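Local coordinates for protein cycloalternan-forming enzyme (Listeria monocytogenes serovar 1/2a, PDB 5F7U) that is a large multidomain member of glycosyl hydrolase family 31, combining a TIM barrel with beta-rich domains and a family 6 carbohydrate-binding module, at residues Q49-K57 against T77-F86; V301-F309 against G555-P563. The protein carries 1 engineered substitution. All coordinates share one frame; numbering follows the deposited sequence.

Overall arrangement
The two contacts follow one another along the chain, on the same side of its centre. Contact 1 is internal to the N-terminal domain, its centre about 49 Å from that of the chain. Contact 2 lies nearer the centre of the chain, about 20 Å from it centre to centre, where the galactose mutarotase-like domain meets helix 555-577 of the TIM-barrel domain. The centres of contacts 1 and 2 are about 32 Å apart. The nearest atoms of contacts 1 and 2 are about 18 Å apart. Near contact 1, the side chain of Thr-77 is about 10 Å from a bound alpha-D-glucopyranose. Asn-75 and Asn-76, just before Thr-77, line a glycan pocket. Contact 1 packs strand on strand, whereas contact 2 sets a loop against a helix.

Contact 1. Residues Q49-K57 against T77-F86; sequences QDVWVEWTK and TYWKADLGKF
Val-51 presses a methyl group onto the indole of Trp-79, and this is the tight part of the contact. Its CG2 sits over the five-membered ring, 3.5 Å from the centroid, in a CH-pi contact. Chi1 of 175° sets CG1 anti to the backbone N and CG2 beside that N, which turns CG2 to the indole. Thr-77 CG2 lies over the opposite face, so the indole is clamped on both sides. Trp-79 NE1 bonds to Thr-42 OG1. Next along the strands, Val-53 CG2 meets Ala-81 CB at 3.5 Å, a close fit of small buried groups. Leu-83 follows. Its CD2 lies over the six-membered ring of Trp-55, 4.2 Å from the centroid, and also touches Val-53 CG1. Trp-55 then meets Phe-86 rim to rim, with CZ3 3.6 Å from CZ and the planes at 79°. Trp-55 NE1 bonds to Glu-63 O.

The two ends are looser. At one, a water spans Gln-49 OE1, by a weak bond, and Thr-77 OG1, which it meets at 2.6 Å. These oxygens also have protein partners, Thr-42 and Asn-72 respectively. At the other, Lys-57 only brings CD to the edge of the Phe-86 ring, 4.0 Å from CD1.

No hydrogen bond joins strands 49-57 and 77-84. Their axes approach to 8.0 Å at 30°. Strand 49-57 pairs with 91-100 and strand 76-84 with 36-43; the long, broken strand 60-73 pairs with both and passes between the layers. Such face-to-face packing is that of a beta sandwich, consistent with the immunoglobulin-like E-set relatives of this N-terminal domain.

Contact 2. Residues V301-F309 against G555-P563; sequences VNSDFHSQF and GQEMRNRYP
Gln-556 meets the ring of Phe-305 at its edge, with CB in the ring plane and 3.8 Å from CE1. Its carbonyl O takes bonds from two waters. One accepts from His-306 N; the other also donates to Asp-304 O.

Glu-557 lies over a face of the same ring. CG stands 3.9 Å from the ring centroid in a CH-pi contact, offset toward the rim. CG is anti to the backbone N (chi1 -161°) and the chain runs on extended, which carries the carboxylate just past the rim on the CE2/CZ side, its plane 15° from that of the ring. A water then links Glu-557 OE2 to Asp-304 N.

The loop carrying Asp-304 and Phe-305 belongs to the galactose mutarotase-like domain, and the helix to the TIM-barrel domain, so the contact is interdomain. An ST turn shapes this loop, with Ser-303 OG accepting from Phe-305 N.

At Asn-560 the helix is kinked. The water shared with Asp-304 O lies 2.9 Å from Asn-560 N, which has no bond to the turn before and donates to it. The side chain points at the loop. ND2 donates to another water at 3.0 Å and to Thr-269 O, and OD1 accepts from Val-271 N.

Arg-561 grips Asp-304 side-on in a salt bridge. NE reaches OD2 at 2.9 Å in a nearly straight bond (169°). OD2 lies close to the guanidinium plane, but NE stands above the plane of the carboxylate. NH2 reaches OD1, also at 2.9 Å, on its syn side. Bends at chi2 and chi3 curl the arginine over OD2.

Contact 1. Residues Q49-K57 against T77-F86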
loop_
_atom_site.group_PDB
_atom_site.type_symbol
_atom_site.label_atom_id
_atom_site.label_comp_id
_atom_site.label_asym_id
_atom_site.label_seq_id
_atom_site.Cartn_x
_atom_site.Cartn_y
_atom_site.Cartn_z
ATOM N N GLN A 49 2.621 -50.849 25.907
ATOM C CA GLN A 49 1.612 -49.809 25.711
ATOM C C GLN A 49 0.641 -50.228 24.627
ATOM O O GLN A 49 1.055 -50.773 23.607
ATOM C CB GLN A 49 2.266 -48.477 25.335
ATOM C CG GLN A 49 3.087 -47.883 26.469
ATOM C CD GLN A 49 3.421 -46.410 26.279
ATOM O OE1 GLN A 49 3.355 -45.865 25.169
ATOM N NE2 GLN A 49 3.782 -45.752 27.379
ATOM N N ASP A 50 -0.646 -49.978 24.870
ATOM C CA ASP A 50 -1.702 -50.151 23.873
ATOM C C ASP A 50 -2.389 -48.822 23.656
ATOM O O ASP A 50 -2.634 -48.087 24.615
ATOM C CB ASP A 50 -2.742 -51.171 24.351
ATOM C CG ASP A 50 -2.150 -52.524 24.617
ATOM O OD1 ASP A 50 -1.478 -53.085 23.723
ATOM O OD2 ASP A 50 -2.365 -53.041 25.731
ATOM N N VAL A 51 -2.670 -48.514 22.390
ATOM C CA VAL A 51 -3.414 -47.315 22.024
ATOM C C VAL A 51 -4.523 -47.748 21.089
ATOM O O VAL A 51 -4.302 -48.523 20.144
ATOM C CB VAL A 51 -2.513 -46.234 21.360
ATOM C CG1 VAL A 51 -3.333 -45.037 20.875
ATOM C CG2 VAL A 51 -1.468 -45.763 22.355
ATOM N N TRP A 52 -5.726 -47.269 21.385
ATOM C CA TRP A 52 -6.893 -47.662 20.618
ATOM C C TRP A 52 -7.922 -46.547 20.581
ATOM O O TRP A 52 -7.806 -45.544 21.299
ATOM C CB TRP A 52 -7.495 -48.970 21.152
ATOM C CG TRP A 52 -8.202 -48.844 22.464
ATOM C CD1 TRP A 52 -9.550 -48.697 22.653
ATOM C CD2 TRP A 52 -7.610 -48.850 23.767
ATOM N NE1 TRP A 52 -9.837 -48.622 24.003
ATOM C CE2 TRP A 52 -8.668 -48.718 24.708
ATOM C CE3 TRP A 52 -6.295 -48.973 24.241
ATOM C CZ2 TRP A 52 -8.446 -48.699 26.098
ATOM C CZ3 TRP A 52 -6.072 -48.942 25.630
ATOM C CH2 TRP A 52 -7.149 -48.807 26.538
ATOM N N VAL A 53 -8.914 -46.718 19.713
ATOM C CA VAL A 53 -9.938 -45.705 19.520
ATOM C C VAL A 53 -11.293 -46.365 19.758
ATOM O O VAL A 53 -11.586 -47.410 19.175
ATOM C CB VAL A 53 -9.883 -45.098 18.107
ATOM C CG1 VAL A 53 -10.942 -44.004 17.949
ATOM C CG2 VAL A 53 -8.487 -44.546 17.826
ATOM N N GLU A 54 -12.082 -45.743 20.631
ATOM C CA GLU A 54 -13.460 -46.125 20.866
ATOM C C GLU A 54 -14.355 -45.113 20.172
ATOM O O GLU A 54 -14.145 -43.910 20.282
ATOM C CB GLU A 54 -13.729 -46.176 22.359
ATOM C CG GLU A 54 -12.923 -47.269 23.028
ATOM C CD GLU A 54 -13.144 -47.368 24.526
ATOM O OE1 GLU A 54 -14.025 -46.659 25.066
ATOM O OE2 GLU A 54 -12.434 -48.179 25.159
ATOM N N TRP A 55 -15.348 -45.594 19.430
ATOM C CA TRP A 55 -16.040 -44.684 18.509
ATOM C C TRP A 55 -17.400 -45.163 18.065
ATOM O O TRP A 55 -17.720 -46.351 18.187
ATOM C CB TRP A 55 -15.145 -44.371 17.293
ATOM C CG TRP A 55 -14.831 -45.521 16.368
ATOM C CD1 TRP A 55 -14.177 -46.689 16.677
ATOM C CD2 TRP A 55 -15.125 -45.585 14.978
ATOM N NE1 TRP A 55 -14.069 -47.483 15.565
ATOM C CE2 TRP A 55 -14.620 -46.825 14.500
ATOM C CE3 TRP A 55 -15.748 -44.708 14.077
ATOM C CZ2 TRP A 55 -14.747 -47.226 13.160
ATOM C CZ3 TRP A 55 -15.878 -45.103 12.739
ATOM C CH2 TRP A 55 -15.370 -46.351 12.294
ATOM N N THR A 56 -18.196 -44.209 17.591
ATOM C CA THR A 56 -19.526 -44.477 17.043
ATOM C C THR A 56 -19.621 -43.869 15.653
ATOM O O THR A 56 -18.952 -42.872 15.348
ATOM C CB THR A 56 -20.666 -43.908 17.922
ATOM O OG1 THR A 56 -20.501 -42.494 18.060
ATOM C CG2 THR A 56 -20.686 -44.551 19.307
ATOM N N LYS A 57 -20.445 -44.483 14.813
ATOM C CA LYS A 57 -20.760 -43.938 13.500
ATOM C C LYS A 57 -22.263 -43.857 13.438
ATOM O O LYS A 57 -22.936 -44.883 13.573
ATOM C CB LYS A 57 -20.228 -44.841 12.386
ATOM C CG LYS A 57 -20.717 -44.435 10.997
ATOM C CD LYS A 57 -19.911 -45.081 9.888
ATOM C CE LYS A 57 -20.263 -46.530 9.651
ATOM N NZ LYS A 57 -19.788 -46.868 8.282
ATOM N N THR A 77 5.941 -41.708 22.360
ATOM C CA THR A 77 5.612 -42.557 21.222
ATOM C C THR A 77 4.449 -41.940 20.468
ATOM O O THR A 77 3.492 -41.423 21.072
ATOM C CB THR A 77 5.254 -43.991 21.675
ATOM O OG1 THR A 77 6.360 -44.521 22.396
ATOM C CG2 THR A 77 4.999 -44.910 20.462
ATOM N N TYR A 78 4.530 -42.010 19.146
ATOM C CA TYR A 78 3.487 -41.479 18.270
ATOM C C TYR A 78 2.900 -42.645 17.519
ATOM O O TYR A 78 3.636 -43.549 17.080
ATOM C CB TYR A 78 4.065 -40.404 17.325
ATOM C CG TYR A 78 4.475 -39.183 18.100
ATOM C CD1 TYR A 78 5.744 -39.093 18.676
ATOM C CD2 TYR A 78 3.579 -38.122 18.285
ATOM C CE1 TYR A 78 6.126 -37.981 19.405
ATOM C CE2 TYR A 78 3.944 -37.008 19.022
ATOM C CZ TYR A 78 5.206 -36.946 19.576
ATOM O OH TYR A 78 5.555 -35.846 20.319
ATOM N N TRP A 79 1.579 -42.639 17.432
ATOM C CA TRP A 79 0.776 -43.742 16.915
ATOM C C TRP A 79 -0.207 -43.228 15.861
ATOM O O TRP A 79 -0.634 -42.067 15.928
ATOM C CB TRP A 79 -0.061 -44.349 18.056
ATOM C CG TRP A 79 0.677 -44.705 19.321
ATOM C CD1 TRP A 79 1.062 -43.859 20.319
ATOM C CD2 TRP A 79 1.056 -46.026 19.746
ATOM N NE1 TRP A 79 1.683 -44.561 21.331
ATOM C CE2 TRP A 79 1.693 -45.892 21.006
ATOM C CE3 TRP A 79 0.923 -47.311 19.181
ATOM C CZ2 TRP A 79 2.215 -46.990 21.713
ATOM C CZ3 TRP A 79 1.448 -48.412 19.882
ATOM C CH2 TRP A 79 2.072 -48.239 21.148
ATOM N N LYS A 80 -0.553 -44.091 14.899
ATOM C CA LYS A 80 -1.570 -43.782 13.893
ATOM C C LYS A 80 -2.720 -44.760 13.977
ATOM O O LYS A 80 -2.510 -45.983 13.922
ATOM C CB LYS A 80 -0.991 -43.809 12.468
ATOM C CG LYS A 80 -0.147 -42.603 12.133
ATOM C CD LYS A 80 0.291 -42.647 10.671
ATOM C CE LYS A 80 1.116 -41.411 10.310
ATOM N NZ LYS A 80 0.312 -40.159 10.203
ATOM N N ALA A 81 -3.926 -44.214 14.112
ATOM C CA ALA A 81 -5.158 -45.006 14.077
ATOM C C ALA A 81 -5.906 -44.671 12.797
ATOM O O ALA A 81 -6.152 -43.489 12.517
ATOM C CB ALA A 81 -6.017 -44.701 15.290
ATOM N N ASP A 82 -6.254 -45.707 12.027
ATOM C CA ASP A 82 -6.914 -45.523 10.728
ATOM C C ASP A 82 -8.398 -45.837 10.857
ATOM O O ASP A 82 -8.768 -46.979 11.095
ATOM C CB ASP A 82 -6.258 -46.429 9.667
ATOM C CG ASP A 82 -6.782 -46.179 8.258
ATOM O OD1 ASP A 82 -7.624 -45.278 8.051
ATOM O OD2 ASP A 82 -6.329 -46.891 7.338
ATOM N N LEU A 83 -9.248 -44.814 10.717
ATOM C CA LEU A 83 -10.692 -44.991 10.833
ATOM C C LEU A 83 -11.357 -45.423 9.524
ATOM O O LEU A 83 -12.539 -45.793 9.509
ATOM C CB LEU A 83 -11.359 -43.702 11.344
ATOM C CG LEU A 83 -11.020 -43.219 12.758
ATOM C CD1 LEU A 83 -11.783 -41.929 13.039
ATOM C CD2 LEU A 83 -11.354 -44.263 13.815
ATOM N N GLY A 84 -10.595 -45.383 8.436
ATOM C CA GLY A 84 -11.131 -45.638 7.109
ATOM C C GLY A 84 -11.815 -44.417 6.515
ATOM O O GLY A 84 -11.636 -43.280 6.997
ATOM N N LYS A 85 -12.594 -44.659 5.463
ATOM C CA LYS A 85 -13.305 -43.606 4.718
ATOM C C LYS A 85 -14.774 -43.602 5.080
ATOM O O LYS A 85 -15.306 -44.615 5.543
ATOM C CB LYS A 85 -13.250 -43.869 3.212
ATOM C CG LYS A 85 -11.884 -43.871 2.576
ATOM C CD LYS A 85 -12.012 -44.555 1.222
ATOM C CE LYS A 85 -10.714 -44.462 0.437
ATOM N NZ LYS A 85 -10.756 -45.385 -0.733
ATOM N N PHE A 86 -15.442 -42.481 4.813
ATOM C CA PHE A 86 -16.837 -42.307 5.184
ATOM C C PHE A 86 -17.683 -41.724 4.063
ATOM O O PHE A 86 -17.154 -41.253 3.047
ATOM C CB PHE A 86 -16.924 -41.445 6.452
ATOM C CG PHE A 86 -16.242 -42.067 7.617
ATOM C CD1 PHE A 86 -16.861 -43.094 8.331
ATOM C CD2 PHE A 86 -14.949 -41.660 7.986
ATOM C CE1 PHE A 86 -16.205 -43.712 9.400
ATOM C CE2 PHE A 86 -14.295 -42.268 9.054
ATOM C CZ PHE A 86 -14.928 -43.290 9.762
HETATM O O HOH W 1 5.786 -46.472 24.007
#

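Contact 2. Residues V301-F309 against G555-P563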
loop_
_atom_site.group_PDB
_atom_site.type_symbol
_atom_site.label_atom_id
_atom_site.label_comp_id
_atom_site.label_asym_id
_atom_site.label_seq_id
_atom_site.Cartn_x
_atom_site.Cartn_y
_atom_site.Cartn_z
ATOM N N VAL A 301 -14.866 -10.580 -0.925
ATOM C CA VAL A 301 -15.603 -11.647 -0.219
ATOM C C VAL A 301 -15.680 -11.175 1.225
ATOM O O VAL A 301 -14.651 -11.078 1.905
ATOM C CB VAL A 301 -14.933 -13.035 -0.357
ATOM C CG1 VAL A 301 -15.658 -14.113 0.469
ATOM C CG2 VAL A 301 -14.904 -13.461 -1.819
ATOM N N ASN A 302 -16.902 -10.876 1.661
ATOM C CA ASN A 302 -17.155 -10.260 2.955
ATOM C C ASN A 302 -17.220 -11.300 4.058
ATOM O O ASN A 302 -18.303 -11.786 4.407
ATOM C CB ASN A 302 -18.451 -9.429 2.908
ATOM C CG ASN A 302 -18.738 -8.719 4.230
ATOM O OD1 ASN A 302 -17.830 -8.473 5.021
ATOM N ND2 ASN A 302 -20.009 -8.414 4.479
ATOM N N SER A 303 -16.048 -11.684 4.554
ATOM C CA SER A 303 -15.940 -12.629 5.667
ATOM C C SER A 303 -14.549 -12.547 6.249
ATOM O O SER A 303 -13.581 -12.380 5.516
ATOM C CB SER A 303 -16.129 -14.067 5.162
ATOM O OG SER A 303 -16.077 -14.976 6.263
ATOM N N ASP A 304 -14.463 -12.727 7.560
ATOM C CA ASP A 304 -13.171 -12.792 8.227
ATOM C C ASP A 304 -12.586 -14.196 8.251
ATOM O O ASP A 304 -11.424 -14.350 8.621
ATOM C CB ASP A 304 -13.282 -12.238 9.659
ATOM C CG ASP A 304 -13.512 -10.731 9.679
ATOM O OD1 ASP A 304 -13.057 -10.065 8.729
ATOM O OD2 ASP A 304 -14.132 -10.243 10.646
ATOM N N PHE A 305 -13.362 -15.214 7.851
ATOM C CA PHE A 305 -12.793 -16.578 7.770
ATOM C C PHE A 305 -11.688 -16.636 6.714
ATOM O O PHE A 305 -11.678 -15.846 5.774
ATOM C CB PHE A 305 -13.866 -17.613 7.416
ATOM C CG PHE A 305 -14.823 -17.926 8.545
ATOM C CD1 PHE A 305 -14.463 -18.801 9.564
ATOM C CD2 PHE A 305 -16.111 -17.386 8.556
ATOM C CE1 PHE A 305 -15.356 -19.097 10.597
ATOM C CE2 PHE A 305 -17.014 -17.696 9.574
ATOM C CZ PHE A 305 -16.634 -18.540 10.610
ATOM N N HIS A 306 -10.752 -17.566 6.893
ATOM C CA HIS A 306 -9.755 -17.834 5.851
ATOM C C HIS A 306 -10.434 -18.165 4.511
ATOM O O HIS A 306 -11.415 -18.914 4.457
ATOM C CB HIS A 306 -8.862 -18.991 6.287
ATOM C CG HIS A 306 -8.105 -19.617 5.160
ATOM N ND1 HIS A 306 -8.436 -20.848 4.642
ATOM C CD2 HIS A 306 -7.048 -19.173 4.440
ATOM C CE1 HIS A 306 -7.607 -21.142 3.656
ATOM N NE2 HIS A 306 -6.753 -20.143 3.514
ATOM N N SER A 307 -9.902 -17.587 3.444
ATOM C CA SER A 307 -10.299 -17.942 2.089
ATOM C C SER A 307 -9.034 -18.206 1.257
ATOM O O SER A 307 -7.925 -17.708 1.580
ATOM C CB SER A 307 -11.145 -16.832 1.443
ATOM O OG SER A 307 -10.488 -15.565 1.505
ATOM N N GLN A 308 -9.209 -19.014 0.219
ATOM C CA GLN A 308 -8.176 -19.219 -0.795
ATOM C C GLN A 308 -8.698 -18.761 -2.144
ATOM O O GLN A 308 -9.760 -19.211 -2.583
ATOM C CB GLN A 308 -7.756 -20.696 -0.846
ATOM C CG GLN A 308 -6.566 -20.964 -1.771
ATOM C CD GLN A 308 -6.308 -22.443 -1.944
ATOM O OE1 GLN A 308 -7.107 -23.155 -2.519
ATOM N NE2 GLN A 308 -5.186 -22.902 -1.439
ATOM N N PHE A 309 -7.946 -17.863 -2.791
ATOM C CA PHE A 309 -8.261 -17.397 -4.140
ATOM C C PHE A 309 -7.359 -18.129 -5.122
ATOM O O PHE A 309 -6.130 -17.969 -5.103
ATOM C CB PHE A 309 -8.029 -15.876 -4.240
ATOM C CG PHE A 309 -9.095 -15.054 -3.566
ATOM C CD1 PHE A 309 -9.027 -14.758 -2.183
ATOM C CD2 PHE A 309 -10.159 -14.546 -4.294
ATOM C CE1 PHE A 309 -10.039 -13.999 -1.560
ATOM C CE2 PHE A 309 -11.159 -13.766 -3.686
ATOM C CZ PHE A 309 -11.106 -13.501 -2.317
ATOM N N GLY A 555 -11.902 -19.198 16.835
ATOM C CA GLY A 555 -10.562 -18.921 16.297
ATOM C C GLY A 555 -10.484 -18.851 14.787
ATOM O O GLY A 555 -9.668 -18.096 14.258
ATOM N N GLN A 556 -11.288 -19.640 14.080
ATOM C CA GLN A 556 -11.272 -19.581 12.612
ATOM C C GLN A 556 -11.721 -18.229 12.098
ATOM O O GLN A 556 -11.132 -17.691 11.164
ATOM C CB GLN A 556 -12.168 -20.649 12.007
ATOM C CG GLN A 556 -11.558 -22.027 12.093
ATOM C CD GLN A 556 -12.587 -23.075 11.767
ATOM O OE1 GLN A 556 -13.453 -23.371 12.587
ATOM N NE2 GLN A 556 -12.515 -23.631 10.568
ATOM N N GLU A 557 -12.775 -17.708 12.701
ATOM C CA GLU A 557 -13.345 -16.444 12.261
ATOM C C GLU A 557 -12.495 -15.268 12.719
ATOM O O GLU A 557 -12.392 -14.248 12.030
ATOM C CB GLU A 557 -14.769 -16.296 12.798
ATOM C CG GLU A 557 -15.555 -15.261 12.004
ATOM C CD GLU A 557 -17.036 -15.286 12.275
ATOM O OE1 GLU A 557 -17.496 -16.013 13.172
ATOM O OE2 GLU A 557 -17.750 -14.544 11.566
ATOM N N MET A 558 -11.886 -15.414 13.886
ATOM C CA MET A 558 -11.224 -14.290 14.532
ATOM C C MET A 558 -9.760 -14.116 14.195
ATOM O O MET A 558 -9.244 -13.013 14.404
ATOM C CB MET A 558 -11.402 -14.359 16.050
ATOM C CG MET A 558 -12.743 -13.807 16.523
ATOM S SD MET A 558 -12.998 -12.057 16.156
ATOM C CE MET A 558 -11.620 -11.269 17.007
ATOM N N ARG A 559 -9.089 -15.152 13.686
ATOM C CA ARG A 559 -7.653 -14.997 13.410
ATOM C C ARG A 559 -7.333 -13.743 12.562
ATOM O O ARG A 559 -6.472 -12.936 12.962
ATOM C CB ARG A 559 -7.002 -16.235 12.791
ATOM C CG ARG A 559 -5.524 -15.947 12.527
ATOM C CD ARG A 559 -4.766 -17.154 12.088
ATOM N NE ARG A 559 -3.383 -16.803 11.752
ATOM C CZ ARG A 559 -2.351 -16.835 12.588
ATOM N NH1 ARG A 559 -2.497 -17.173 13.886
ATOM N NH2 ARG A 559 -1.144 -16.507 12.117
ATOM N N ASN A 560 -8.013 -13.562 11.424
ATOM C CA ASN A 560 -7.702 -12.427 10.554
ATOM C C ASN A 560 -8.182 -11.093 11.134
ATOM O O ASN A 560 -7.566 -10.042 10.906
ATOM C CB ASN A 560 -8.279 -12.620 9.147
ATOM C CG ASN A 560 -7.593 -13.755 8.382
ATOM O OD1 ASN A 560 -6.508 -14.222 8.756
ATOM N ND2 ASN A 560 -8.211 -14.182 7.285
ATOM N N ARG A 561 -9.278 -11.160 11.883
ATOM C CA ARG A 561 -9.923 -9.974 12.465
ATOM C C ARG A 561 -9.189 -9.416 13.672
ATOM O O ARG A 561 -9.125 -8.192 13.858
ATOM C CB ARG A 561 -11.394 -10.295 12.809
ATOM C CG ARG A 561 -12.198 -9.167 13.488
ATOM C CD ARG A 561 -12.139 -7.826 12.751
ATOM N NE ARG A 561 -12.531 -7.948 11.347
ATOM C CZ ARG A 561 -12.324 -7.011 10.423
ATOM N NH1 ARG A 561 -11.711 -5.871 10.736
ATOM N NH2 ARG A 561 -12.725 -7.230 9.179
ATOM N N TYR A 562 -8.670 -10.309 14.508
ATOM C CA TYR A 562 -8.015 -9.915 15.760
ATOM C C TYR A 562 -7.016 -8.757 15.625
ATOM O O TYR A 562 -7.119 -7.778 16.389
ATOM C CB TYR A 562 -7.362 -11.126 16.436
ATOM C CG TYR A 562 -6.780 -10.755 17.784
ATOM C CD1 TYR A 562 -7.580 -10.765 18.939
ATOM C CD2 TYR A 562 -5.430 -10.395 17.910
ATOM C CE1 TYR A 562 -7.051 -10.396 20.166
ATOM C CE2 TYR A 562 -4.890 -10.028 19.145
ATOM C CZ TYR A 562 -5.696 -10.040 20.267
ATOM O OH TYR A 562 -5.171 -9.681 21.492
ATOM N N PRO A 563 -6.047 -8.844 14.668
ATOM C CA PRO A 563 -5.111 -7.716 14.611
ATOM C C PRO A 563 -5.762 -6.361 14.379
ATOM O O PRO A 563 -5.305 -5.363 14.969
ATOM C CB PRO A 563 -4.172 -8.086 13.439
ATOM C CG PRO A 563 -4.924 -9.158 12.670
ATOM C CD PRO A 563 -5.617 -9.926 13.752
HETATM O O HOH W 2 -10.335 -12.699 5.793
HETATM O O HOH W 3 -9.691 -15.561 10.226
HETATM O O HOH W 4 -16.728 -12.840 9.318
HETATM O O HOH W 5 -10.792 -19.419 9.056
#